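Local coordinates for protein beta-galactosidase (PDB 4MAD) that probably hydrolyses terminal non-reducing beta-D-galactose residues from beta-D-galactosides, as a family 35 glycoside hydrolase with a TIM-barrel domain, at residues Phe24-Gly28 / Lys29-Leu33. Residues are numbered along the deposited sequence; the frame is centred on the assembly and turned at random.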
ATOM      1  N   PHE A  24      31.263   6.259   4.084  1.00 27.03           N
ATOM      2  CA  PHE A  24      30.387   7.399   4.278  1.00 24.72           C
ATOM      3  C   PHE A  24      31.037   8.337   5.269  1.00 26.20           C
ATOM      4  O   PHE A  24      31.669   7.905   6.160  1.00 27.04           O
ATOM      5  CB  PHE A  24      29.008   6.998   4.803  1.00 24.35           C
ATOM      6  CG  PHE A  24      28.166   6.253   3.812  1.00 22.59           C
ATOM      7  CD1 PHE A  24      27.667   6.863   2.724  1.00 22.24           C
ATOM      8  CD2 PHE A  24      27.885   4.949   3.978  1.00 26.48           C
ATOM      9  CE1 PHE A  24      26.908   6.200   1.817  1.00 21.48           C
ATOM     10  CE2 PHE A  24      27.134   4.289   3.060  1.00 30.00           C
ATOM     11  CZ  PHE A  24      26.642   4.941   1.994  1.00 27.52           C
ATOM     12  N   LEU A  25      30.817   9.614   5.072  1.00 24.96           N
ATOM     13  CA  LEU A  25      31.234  10.636   5.978  1.00 26.99           C
ATOM     14  C   LEU A  25      30.115  11.578   6.258  1.00 25.85           C
ATOM     15  O   LEU A  25      29.478  12.056   5.371  1.00 24.93           O
ATOM     16  CB  LEU A  25      32.371  11.462   5.391  1.00 27.19           C
ATOM     17  CG  LEU A  25      33.450  10.697   4.695  1.00 31.64           C
ATOM     18  CD1 LEU A  25      34.195  11.442   3.655  1.00 35.97           C
ATOM     19  CD2 LEU A  25      34.306  10.054   5.644  1.00 33.53           C
ATOM     20  N   LEU A  26      29.958  11.844   7.537  1.00 27.13           N
ATOM     21  CA  LEU A  26      29.107  12.877   8.048  1.00 30.00           C
ATOM     22  C   LEU A  26      29.735  13.688   9.194  1.00 34.40           C
ATOM     23  O   LEU A  26      30.193  13.140  10.154  1.00 34.74           O
ATOM     24  CB  LEU A  26      27.852  12.248   8.557  1.00 28.93           C
ATOM     25  CG  LEU A  26      26.731  13.140   8.971  1.00 33.27           C
ATOM     26  CD1 LEU A  26      26.146  13.835   7.863  1.00 36.00           C
ATOM     27  CD2 LEU A  26      25.705  12.416   9.646  1.00 38.24           C
ATOM     28  N   ASP A  27      29.655  14.992   9.120  1.00 38.64           N
ATOM     29  CA  ASP A  27      30.058  15.800  10.256  1.00 41.51           C
ATOM     30  C   ASP A  27      31.483  15.481  10.680  1.00 43.29           C
ATOM     31  O   ASP A  27      31.757  15.346  11.866  1.00 45.07           O
ATOM     32  CB  ASP A  27      29.163  15.532  11.457  1.00 42.85           C
ATOM     33  CG  ASP A  27      27.848  16.251  11.391  1.00 45.41           C
ATOM     34  OD1 ASP A  27      27.725  17.192  10.602  1.00 47.20           O
ATOM     35  OD2 ASP A  27      26.928  15.833  12.098  1.00 46.47           O
ATOM     36  N   GLY A  28      32.373  15.360   9.710  1.00 42.51           N
ATOM     37  CA  GLY A  28      33.772  15.135   9.984  1.00 42.84           C
ATOM     38  C   GLY A  28      34.172  13.739  10.441  1.00 43.86           C
ATOM     39  O   GLY A  28      35.254  13.524  10.957  1.00 42.42           O
ATOM     40  N   LYS A  29      33.294  12.776  10.225  1.00 40.64           N
ATOM     41  CA  LYS A  29      33.571  11.492  10.757  1.00 37.48           C
ATOM     42  C   LYS A  29      33.038  10.392   9.897  1.00 35.18           C
ATOM     43  O   LYS A  29      32.047  10.561   9.254  1.00 34.30           O
ATOM     44  CB  LYS A  29      32.896  11.413  12.084  1.00 39.76           C
ATOM     45  CG  LYS A  29      33.206  10.218  12.848  1.00 45.06           C
ATOM     46  CD  LYS A  29      32.544  10.257  14.163  1.00 52.78           C
ATOM     47  CE  LYS A  29      32.849  11.538  14.901  1.00 55.64           C
ATOM     48  NZ  LYS A  29      32.974  12.663  14.003  1.00 53.20           N
ATOM     49  N   GLU A  30      33.681   9.253   9.943  1.00 31.29           N
ATOM     50  CA  GLU A  30      33.111   8.072   9.358  1.00 30.85           C
ATOM     51  C   GLU A  30      31.838   7.715  10.069  1.00 27.19           C
ATOM     52  O   GLU A  30      31.721   7.918  11.241  1.00 25.99           O
ATOM     53  CB  GLU A  30      34.084   6.924   9.371  1.00 30.05           C
ATOM     54  CG  GLU A  30      35.369   7.314   8.759  1.00 42.00           C
ATOM     55  CD  GLU A  30      36.264   6.175   8.377  1.00 51.19           C
ATOM     56  OE1 GLU A  30      36.038   5.053   8.836  1.00 54.51           O
ATOM     57  OE2 GLU A  30      37.189   6.425   7.612  1.00 50.91           O
ATOM     58  N   ILE A  31      30.871   7.246   9.280  1.00 23.69           N
ATOM     59  CA  ILE A  31      29.622   6.767   9.800  1.00 21.43           C
ATOM     60  C   ILE A  31      29.224   5.480   9.079  1.00 21.82           C
ATOM     61  O   ILE A  31      29.470   5.309   7.924  1.00 22.00           O
ATOM     62  CB  ILE A  31      28.522   7.776   9.598  1.00 22.45           C
ATOM     63  CG1 ILE A  31      27.240   7.320  10.271  1.00 21.61           C
ATOM     64  CG2 ILE A  31      28.293   8.037   8.172  1.00 23.99           C
ATOM     65  CD1 ILE A  31      26.378   8.374  10.679  1.00 28.90           C
ATOM     66  N   ARG A  32      28.584   4.583   9.779  1.00 22.17           N
ATOM     67  CA  ARG A  32      27.947   3.474   9.121  1.00 20.43           C
ATOM     68  C   ARG A  32      26.454   3.755   9.237  1.00 18.30           C
ATOM     69  O   ARG A  32      25.991   3.962  10.285  1.00 21.24           O
ATOM     70  CB  ARG A  32      28.277   2.166   9.807  1.00 22.59           C
ATOM     71  CG  ARG A  32      27.810   0.992   9.074  1.00 21.71           C
ATOM     72  CD  ARG A  32      27.585  -0.138   9.965  1.00 24.52           C
ATOM     73  NE  ARG A  32      28.792  -0.671  10.542  1.00 24.07           N
ATOM     74  CZ  ARG A  32      29.460  -1.724  10.091  1.00 32.86           C
ATOM     75  NH1 ARG A  32      29.078  -2.404   9.025  1.00 22.41           N
ATOM     76  NH2 ARG A  32      30.523  -2.115  10.747  1.00 34.95           N
ATOM     77  N   LEU A  33      25.724   3.781   8.139  1.00 18.52           N
ATOM     78  CA  LEU A  33      24.298   4.011   8.225  1.00 16.21           C
ATOM     79  C   LEU A  33      23.613   2.732   8.601  1.00 19.20           C
ATOM     80  O   LEU A  33      23.717   1.727   7.919  1.00 17.16           O
ATOM     81  CB  LEU A  33      23.732   4.593   6.936  1.00 17.97           C
ATOM     82  CG  LEU A  33      24.411   5.885   6.542  1.00 19.74           C
ATOM     83  CD1 LEU A  33      24.167   6.266   5.177  1.00 22.89           C
ATOM     84  CD2 LEU A  33      24.024   6.983   7.437  1.00 19.62           C
TER
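Leu33 CD1 lies over one face of the Phe24 ring, 4.0 Å from its centroid and only 5° off the ring normal. This is a CH-pi contact. The two side chains cross at about a right angle. At the ring edge, near its plane, is Ile31 O. Phe24 CB rests on Ile31 CG2 at 3.6 Å. The Ile31 chi1 of -174° turns CG2 to that side, between the backbone N and the carbonyl carbon. Ile31 CD1 separately meets Leu26 CD2 at 4.2 Å.

The backbone forms a tight antiparallel hairpin. Leu26 to Lys29 make a type I' turn, with Asp27 and Gly28 both at positive phi. Leu26 N donates to Lys29 O at 3.0 Å. Lys29 N returns a more bent bond to Leu26 O at 3.1 Å. Further on, Ile31 N reaches Phe24 O at 3.3 Å. Leu25 and Glu30 form a non-hydrogen-bonded pair between these bonds. Asp27 OD1 is held by Ser16 OG.

Strand 18-20 pairs with 24-26 to complete a three-stranded sheet, and Leu18 also touches Phe24, Ile31 and Leu33. Met244 and Ser281 touch Phe24 from barrel strands, and Met244 also touches Leu33. Backbone bonds close the exposed turn, one of them bent. The CH-pi and apolar contacts join the Phe24 end of strand 24-26 to the chain leading into barrel strand 34-38.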